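Local coordinates for protein (histonelike protein HU) (Thermotoga maritima, PDB 1B8Z), which binds DNA as a histone-like protein and is capable of wrapping it, stabilising the double helix against denaturation under extreme conditions, at residues M1-L6 against L23-I28; R9-A14 against K19-I24. All blocks are in the same frame, centred on the assembly; numbering follows the deposited sequence.

Contact 1. Residues M1-L6 against L23-I28; sequences MNKKEL and LILDTI
K3 and D26 form a salt bridge between the first turn of helix 3-14 and the middle of segment 23-28, with K3 NZ 2.7 Å from D26 OD1. The ammonium uses the syn lone pair of OD1, on the side of the other carboxylate oxygen, and the two side chains meet at about a right angle. K3 spans the gap because its chain is fully stretched: CG stands anti to the backbone N (chi1 -175°) and every later torsion is also close to 180°. On the way, the aliphatic part of this lysine runs over one methyl of L25, whose CD2 lies 4.0 Å from K3 CG and 3.9 Å from K3 CE. The same L25 methyl meets L6 from the other helix, CD2 to CD2 at 4.2 Å, so a single leucine branch lies against both an apolar neighbour and the stem of a charged one.

Further out, D26 OD2 is engaged by K22 in a second salt bridge; two lysines thus share one carboxylate, which probably keeps it ionised and restrains its rotation. K3 itself starts the helix just after its N-cap, where N2 and E5 form a capping box. N2 OD1 accepts from E5 N at 3.1 Å, nearly in line with the carbonyl bond, while E5 OE1 accepts from N2 N at 3.0 Å on its anti side, with the donor tilted out of the carboxylate plane. L6 also packs on T31 of the second subunit. The K3-D26 salt bridge beside the L6-L25 contact joins helices 3-14 and 18-37, the helical hairpin of the bacterial histone-like (HU) fold, which takes part in the dimer interface.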
ATOM      1  N   MET B   1     -12.258   7.527  -0.749  1.00 18.12           N
ATOM      2  CA  MET B   1     -12.450   6.050  -0.904  1.00 18.20           C
ATOM      3  C   MET B   1     -12.043   5.341   0.379  1.00 15.37           C
ATOM      4  O   MET B   1     -11.077   5.810   0.995  1.00 16.73           O
ATOM      5  CB  MET B   1     -11.517   5.646  -2.047  1.00 23.33           C
ATOM      6  CG  MET B   1     -11.128   4.212  -2.231  1.00 30.51           C
ATOM      7  SD  MET B   1     -10.088   3.951  -3.665  1.00 25.16           S
ATOM      8  CE  MET B   1     -10.465   5.278  -4.777  1.00 32.22           C
ATOM      9  N   ASN B   2     -12.720   4.302   0.817  1.00 15.22           N
ATOM     10  CA  ASN B   2     -12.356   3.496   1.947  1.00 14.74           C
ATOM     11  C   ASN B   2     -11.788   2.158   1.439  1.00 15.95           C
ATOM     12  O   ASN B   2     -11.626   1.960   0.232  1.00 15.41           O
ATOM     13  CB  ASN B   2     -13.469   3.229   2.964  1.00 20.63           C
ATOM     14  CG  ASN B   2     -14.672   2.556   2.367  1.00 21.29           C
ATOM     15  OD1 ASN B   2     -14.631   1.927   1.311  1.00 20.06           O
ATOM     16  ND2 ASN B   2     -15.819   2.676   3.054  1.00 22.34           N
ATOM     17  N   LYS B   3     -11.415   1.303   2.376  1.00 14.59           N
ATOM     18  CA  LYS B   3     -10.762   0.030   2.036  1.00 13.91           C
ATOM     19  C   LYS B   3     -11.630  -0.865   1.191  1.00 16.22           C
ATOM     20  O   LYS B   3     -11.159  -1.460   0.208  1.00 16.51           O
ATOM     21  CB  LYS B   3     -10.405  -0.695   3.340  1.00 16.15           C
ATOM     22  CG  LYS B   3      -9.598  -1.976   3.055  1.00 16.80           C
ATOM     23  CD  LYS B   3      -9.286  -2.574   4.431  1.00 20.57           C
ATOM     24  CE  LYS B   3      -8.472  -3.853   4.260  1.00 22.56           C
ATOM     25  NZ  LYS B   3      -8.290  -4.478   5.620  1.00 22.77           N
ATOM     26  N   LYS B   4     -12.927  -0.907   1.508  1.00 15.91           N
ATOM     27  CA  LYS B   4     -13.820  -1.744   0.679  1.00 17.31           C
ATOM     28  C   LYS B   4     -13.847  -1.261  -0.754  1.00 17.60           C
ATOM     29  O   LYS B   4     -13.797  -2.108  -1.672  1.00 19.27           O
ATOM     30  CB  LYS B   4     -15.237  -1.734   1.273  1.00 23.06           C
ATOM     31  CG  LYS B   4     -16.202  -2.474   0.343  1.00 30.83           C
ATOM     32  CD  LYS B   4     -17.644  -2.344   0.804  1.00 40.94           C
ATOM     33  CE  LYS B   4     -18.546  -3.247  -0.033  1.00 46.06           C
ATOM     34  NZ  LYS B   4     -19.547  -3.951   0.818  1.00 49.92           N
ATOM     35  N   GLU B   5     -13.938   0.040  -1.005  1.00 14.82           N
ATOM     36  CA  GLU B   5     -13.992   0.544  -2.366  1.00 15.89           C
ATOM     37  C   GLU B   5     -12.655   0.283  -3.077  1.00 16.84           C
ATOM     38  O   GLU B   5     -12.607   0.016  -4.282  1.00 16.22           O
ATOM     39  CB  GLU B   5     -14.321   2.028  -2.449  1.00 19.12           C
ATOM     40  CG  GLU B   5     -15.665   2.429  -1.875  1.00 28.97           C
ATOM     41  CD  GLU B   5     -15.780   3.944  -1.755  1.00 38.43           C
ATOM     42  OE1 GLU B   5     -15.292   4.526  -0.757  1.00 32.13           O
ATOM     43  OE2 GLU B   5     -16.390   4.515  -2.687  1.00 40.53           O
ATOM     44  N   LEU B   6     -11.555   0.446  -2.330  1.00 14.96           N
ATOM     45  CA  LEU B   6     -10.232   0.140  -2.903  1.00 12.91           C
ATOM     46  C   LEU B   6     -10.193  -1.302  -3.382  1.00 14.41           C
ATOM     47  O   LEU B   6      -9.742  -1.552  -4.524  1.00 16.29           O
ATOM     48  CB  LEU B   6      -9.145   0.432  -1.849  1.00 13.68           C
ATOM     49  CG  LEU B   6      -7.707   0.020  -2.217  1.00 14.30           C
ATOM     50  CD1 LEU B   6      -7.237   0.788  -3.433  1.00 19.06           C
ATOM     51  CD2 LEU B   6      -6.787   0.278  -1.015  1.00 17.54           C
ATOM     52  N   LEU B  23      -7.051 -10.634   0.618  1.00 15.17           N
ATOM     53  CA  LEU B  23      -5.970 -11.387   1.245  1.00 16.48           C
ATOM     54  C   LEU B  23      -4.599 -10.756   0.949  1.00 13.50           C
ATOM     55  O   LEU B  23      -3.831 -10.483   1.873  1.00 15.32           O
ATOM     56  CB  LEU B  23      -5.998 -12.852   0.803  1.00 21.42           C
ATOM     57  CG  LEU B  23      -4.748 -13.655   1.163  1.00 24.32           C
ATOM     58  CD1 LEU B  23      -4.656 -13.898   2.658  1.00 25.40           C
ATOM     59  CD2 LEU B  23      -4.681 -14.971   0.392  1.00 29.15           C
ATOM     60  N   ILE B  24      -4.448 -10.399  -0.339  1.00 14.14           N
ATOM     61  CA  ILE B  24      -3.117  -9.827  -0.679  1.00 13.58           C
ATOM     62  C   ILE B  24      -2.968  -8.430  -0.120  1.00 13.69           C
ATOM     63  O   ILE B  24      -1.910  -8.103   0.462  1.00 13.63           O
ATOM     64  CB  ILE B  24      -2.874  -9.923  -2.186  1.00 13.10           C
ATOM     65  CG1 ILE B  24      -2.627 -11.403  -2.531  1.00 21.02           C
ATOM     66  CG2 ILE B  24      -1.657  -9.095  -2.571  1.00 14.44           C
ATOM     67  CD1 ILE B  24      -2.746 -11.738  -3.991  1.00 26.05           C
ATOM     68  N   LEU B  25      -4.015  -7.597  -0.138  1.00 12.81           N
ATOM     69  CA  LEU B  25      -3.910  -6.270   0.456  1.00 11.35           C
ATOM     70  C   LEU B  25      -3.632  -6.350   1.944  1.00 12.61           C
ATOM     71  O   LEU B  25      -2.730  -5.686   2.452  1.00 12.62           O
ATOM     72  CB  LEU B  25      -5.226  -5.511   0.211  1.00 11.46           C
ATOM     73  CG  LEU B  25      -5.330  -4.166   0.912  1.00 13.57           C
ATOM     74  CD1 LEU B  25      -4.272  -3.175   0.474  1.00 17.44           C
ATOM     75  CD2 LEU B  25      -6.726  -3.552   0.739  1.00 19.12           C
ATOM     76  N   ASP B  26      -4.386  -7.227   2.645  1.00 12.82           N
ATOM     77  CA  ASP B  26      -4.145  -7.331   4.101  1.00 13.46           C
ATOM     78  C   ASP B  26      -2.718  -7.839   4.365  1.00 12.63           C
ATOM     79  O   ASP B  26      -2.123  -7.332   5.345  1.00 15.20           O
ATOM     80  CB  ASP B  26      -5.168  -8.289   4.693  1.00 15.65           C
ATOM     81  CG  ASP B  26      -6.535  -7.648   4.883  1.00 19.00           C
ATOM     82  OD1 ASP B  26      -6.663  -6.420   4.789  1.00 22.35           O
ATOM     83  OD2 ASP B  26      -7.473  -8.426   5.175  1.00 24.18           O
ATOM     84  N   THR B  27      -2.231  -8.751   3.560  1.00 13.76           N
ATOM     85  CA  THR B  27      -0.864  -9.274   3.780  1.00 12.99           C
ATOM     86  C   THR B  27       0.187  -8.211   3.483  1.00 14.43           C
ATOM     87  O   THR B  27       1.171  -8.087   4.227  1.00 14.48           O
ATOM     88  CB  THR B  27      -0.670 -10.525   2.938  1.00 15.72           C
ATOM     89  OG1 THR B  27      -1.712 -11.470   3.282  1.00 17.01           O
ATOM     90  CG2 THR B  27       0.669 -11.172   3.284  1.00 16.93           C
ATOM     91  N   ILE B  28      -0.036  -7.388   2.449  1.00 12.53           N
ATOM     92  CA  ILE B  28       0.839  -6.252   2.216  1.00 11.53           C
ATOM     93  C   ILE B  28       0.839  -5.320   3.427  1.00 14.11           C
ATOM     94  O   ILE B  28       1.904  -4.923   3.907  1.00 14.63           O
ATOM     95  CB  ILE B  28       0.387  -5.457   0.958  1.00 11.67           C
ATOM     96  CG1 ILE B  28       0.665  -6.298  -0.281  1.00 13.88           C
ATOM     97  CG2 ILE B  28       1.128  -4.111   0.902  1.00 15.02           C
ATOM     98  CD1 ILE B  28      -0.150  -5.768  -1.473  1.00 15.77           C
TER

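Contact 2. Residues R9-A14 against K19-I24; sequences RVAKKA and KDVKLI
V21 pushes both of its methyl groups against helix 3-14, one toward V10 and the other toward A11. Its CG1 lies 3.7 Å from V10 CG1, and the two valines meet at a slant. The second branch, CG2, settles on the backbone of the facing helix, 3.8 Å from A11 CA and 4.0 Å from A11 CB. With CG1 anti to its own backbone N (chi1 172°), V21 spreads the two methyls over neighbouring residues, and the small A11 is consistent with the close approach of the helices: the CA atoms of A11 and V21 are 6.2 Å apart. With an alanine in place of V21, both methyls would go, which would probably open a gap beside V10 CG1 and the backbone of A11.

All three of these residues are buried, whereas K12, K19 and K22 are exposed and take no part in the tight packing. R9 and K13 are exposed too, yet both turn to the second subunit: R9 packs on its T31, and K13 NZ makes a salt bridge with its E34. V21 also rests on A16 of the intervening loop. This close apolar packing beside a short turn belongs to the N-terminal alpha-helical hairpin of the bacterial histone-like fold.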
ATOM      1  N   ARG B   9     -12.298  -1.743  -6.646  1.00 16.23           N
ATOM      2  CA  ARG B   9     -11.686  -1.124  -7.806  1.00 16.81           C
ATOM      3  C   ARG B   9     -10.500  -1.977  -8.269  1.00 17.80           C
ATOM      4  O   ARG B   9     -10.329  -2.180  -9.473  1.00 18.41           O
ATOM      5  CB  ARG B   9     -11.183   0.291  -7.550  1.00 19.04           C
ATOM      6  CG  ARG B   9     -12.313   1.268  -7.213  1.00 25.78           C
ATOM      7  CD  ARG B   9     -11.781   2.696  -7.222  1.00 28.68           C
ATOM      8  NE  ARG B   9     -12.871   3.649  -6.983  1.00 37.32           N
ATOM      9  CZ  ARG B   9     -13.506   4.305  -7.949  1.00 45.85           C
ATOM     10  NH1 ARG B   9     -13.172   4.123  -9.222  1.00 45.22           N
ATOM     11  NH2 ARG B   9     -14.483   5.153  -7.637  1.00 44.54           N
ATOM     12  N   VAL B  10      -9.685  -2.413  -7.299  1.00 14.14           N
ATOM     13  CA  VAL B  10      -8.536  -3.229  -7.722  1.00 14.15           C
ATOM     14  C   VAL B  10      -8.989  -4.548  -8.292  1.00 16.64           C
ATOM     15  O   VAL B  10      -8.399  -5.031  -9.290  1.00 17.60           O
ATOM     16  CB  VAL B  10      -7.605  -3.424  -6.487  1.00 13.54           C
ATOM     17  CG1 VAL B  10      -6.548  -4.499  -6.758  1.00 13.69           C
ATOM     18  CG2 VAL B  10      -6.997  -2.089  -6.130  1.00 16.24           C
ATOM     19  N   ALA B  11      -9.981  -5.215  -7.726  1.00 15.55           N
ATOM     20  CA  ALA B  11     -10.460  -6.507  -8.224  1.00 18.03           C
ATOM     21  C   ALA B  11     -10.976  -6.323  -9.658  1.00 20.00           C
ATOM     22  O   ALA B  11     -10.671  -7.196 -10.485  1.00 19.20           O
ATOM     23  CB  ALA B  11     -11.601  -7.011  -7.350  1.00 17.27           C
ATOM     24  N   LYS B  12     -11.627  -5.206  -9.942  1.00 18.71           N
ATOM     25  CA  LYS B  12     -12.143  -5.027 -11.319  1.00 20.60           C
ATOM     26  C   LYS B  12     -11.009  -4.815 -12.295  1.00 21.60           C
ATOM     27  O   LYS B  12     -10.922  -5.464 -13.376  1.00 22.65           O
ATOM     28  CB  LYS B  12     -13.123  -3.841 -11.371  1.00 20.09           C
ATOM     29  CG  LYS B  12     -13.671  -3.627 -12.793  1.00 31.28           C
ATOM     30  CD  LYS B  12     -14.440  -2.321 -12.912  1.00 39.23           C
ATOM     31  CE  LYS B  12     -14.981  -2.138 -14.330  1.00 43.43           C
ATOM     32  NZ  LYS B  12     -16.212  -1.297 -14.332  1.00 50.64           N
ATOM     33  N   LYS B  13     -10.047  -3.975 -11.928  1.00 17.06           N
ATOM     34  CA  LYS B  13      -8.943  -3.641 -12.826  1.00 18.65           C
ATOM     35  C   LYS B  13      -8.046  -4.844 -13.092  1.00 19.03           C
ATOM     36  O   LYS B  13      -7.581  -5.021 -14.234  1.00 20.03           O
ATOM     37  CB  LYS B  13      -8.069  -2.525 -12.286  1.00 21.55           C
ATOM     38  CG  LYS B  13      -8.707  -1.143 -12.209  1.00 24.22           C
ATOM     39  CD  LYS B  13      -7.645  -0.201 -11.667  1.00 31.87           C
ATOM     40  CE  LYS B  13      -8.194   1.161 -11.292  1.00 38.03           C
ATOM     41  NZ  LYS B  13      -7.070   2.098 -11.017  1.00 38.32           N
ATOM     42  N   ALA B  14      -7.769  -5.630 -12.051  1.00 17.06           N
ATOM     43  CA  ALA B  14      -6.870  -6.761 -12.250  1.00 17.31           C
ATOM     44  C   ALA B  14      -7.595  -8.001 -12.725  1.00 19.17           C
ATOM     45  O   ALA B  14      -6.949  -9.019 -12.993  1.00 21.01           O
ATOM     46  CB  ALA B  14      -6.209  -7.054 -10.911  1.00 18.93           C
ATOM     47  N   LYS B  19     -11.968 -11.670  -2.843  1.00 22.82           N
ATOM     48  CA  LYS B  19     -11.378 -12.348  -1.714  1.00 22.58           C
ATOM     49  C   LYS B  19      -9.859 -12.461  -1.850  1.00 21.27           C
ATOM     50  O   LYS B  19      -9.177 -12.355  -0.834  1.00 21.51           O
ATOM     51  CB  LYS B  19     -11.998 -13.727  -1.476  1.00 30.05           C
ATOM     52  CG  LYS B  19     -11.724 -14.737  -2.571  1.00 37.07           C
ATOM     53  CD  LYS B  19     -12.338 -16.097  -2.264  1.00 41.89           C
ATOM     54  CE  LYS B  19     -12.191 -17.032  -3.459  1.00 45.37           C
ATOM     55  NZ  LYS B  19     -13.182 -18.143  -3.443  1.00 48.59           N
ATOM     56  N   ASP B  20      -9.349 -12.614  -3.074  1.00 19.89           N
ATOM     57  CA  ASP B  20      -7.903 -12.723  -3.260  1.00 20.26           C
ATOM     58  C   ASP B  20      -7.255 -11.344  -3.115  1.00 18.60           C
ATOM     59  O   ASP B  20      -6.178 -11.246  -2.531  1.00 18.02           O
ATOM     60  CB  ASP B  20      -7.579 -13.309  -4.636  1.00 23.90           C
ATOM     61  CG  ASP B  20      -8.033 -14.766  -4.703  1.00 28.93           C
ATOM     62  OD1 ASP B  20      -8.080 -15.432  -3.657  1.00 33.71           O
ATOM     63  OD2 ASP B  20      -8.305 -15.226  -5.826  1.00 33.06           O
ATOM     64  N   VAL B  21      -7.928 -10.313  -3.615  1.00 17.18           N
ATOM     65  CA  VAL B  21      -7.422  -8.945  -3.462  1.00 14.30           C
ATOM     66  C   VAL B  21      -7.374  -8.603  -1.976  1.00 15.01           C
ATOM     67  O   VAL B  21      -6.374  -8.048  -1.521  1.00 14.80           O
ATOM     68  CB  VAL B  21      -8.276  -7.929  -4.228  1.00 14.65           C
ATOM     69  CG1 VAL B  21      -7.834  -6.516  -3.890  1.00 16.87           C
ATOM     70  CG2 VAL B  21      -8.153  -8.203  -5.731  1.00 18.96           C
ATOM     71  N   LYS B  22      -8.451  -8.938  -1.235  1.00 15.68           N
ATOM     72  CA  LYS B  22      -8.414  -8.634   0.205  1.00 15.68           C
ATOM     73  C   LYS B  22      -7.305  -9.371   0.927  1.00 15.17           C
ATOM     74  O   LYS B  22      -6.583  -8.757   1.750  1.00 16.13           O
ATOM     75  CB  LYS B  22      -9.775  -8.999   0.830  1.00 19.73           C
ATOM     76  CG  LYS B  22      -9.786  -8.607   2.313  1.00 25.65           C
ATOM     77  CD  LYS B  22     -11.208  -8.315   2.761  1.00 32.34           C
ATOM     78  CE  LYS B  22     -11.359  -8.478   4.262  1.00 35.53           C
ATOM     79  NZ  LYS B  22     -10.173  -8.068   5.047  1.00 38.72           N
ATOM     80  N   LEU B  23      -7.051 -10.634   0.618  1.00 15.17           N
ATOM     81  CA  LEU B  23      -5.970 -11.387   1.245  1.00 16.48           C
ATOM     82  C   LEU B  23      -4.599 -10.756   0.949  1.00 13.50           C
ATOM     83  O   LEU B  23      -3.831 -10.483   1.873  1.00 15.32           O
ATOM     84  CB  LEU B  23      -5.998 -12.852   0.803  1.00 21.42           C
ATOM     85  CG  LEU B  23      -4.748 -13.655   1.163  1.00 24.32           C
ATOM     86  CD1 LEU B  23      -4.656 -13.898   2.658  1.00 25.40           C
ATOM     87  CD2 LEU B  23      -4.681 -14.971   0.392  1.00 29.15           C
ATOM     88  N   ILE B  24      -4.448 -10.399  -0.339  1.00 14.14           N
ATOM     89  CA  ILE B  24      -3.117  -9.827  -0.679  1.00 13.58           C
ATOM     90  C   ILE B  24      -2.968  -8.430  -0.120  1.00 13.69           C
ATOM     91  O   ILE B  24      -1.910  -8.103   0.462  1.00 13.63           O
ATOM     92  CB  ILE B  24      -2.874  -9.923  -2.186  1.00 13.10           C
ATOM     93  CG1 ILE B  24      -2.627 -11.403  -2.531  1.00 21.02           C
ATOM     94  CG2 ILE B  24      -1.657  -9.095  -2.571  1.00 14.44           C
ATOM     95  CD1 ILE B  24      -2.746 -11.738  -3.991  1.00 26.05           C
TER

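In the fold
Both contacts join helix 3-14 to helix 18-37, and their centres lie about 8 Å apart. Contact 2 sits near the turn between the helices, its segments five residues apart in sequence, and contact 1 lies farther along the hairpin, with segments 1-6 and 23-28 enclosing those of contact 2 except for the shared L23 and I24. Segments 1-6 and 9-14 also touch each other, where M1 CE packs 3.6 Å from R9 NE. The chain goes on from helix 18-37 to the three-stranded antiparallel sheet. Both contacts also touch the second subunit, where I24 meets its own counterpart, so the hairpin they hold together forms part of the dimer interface.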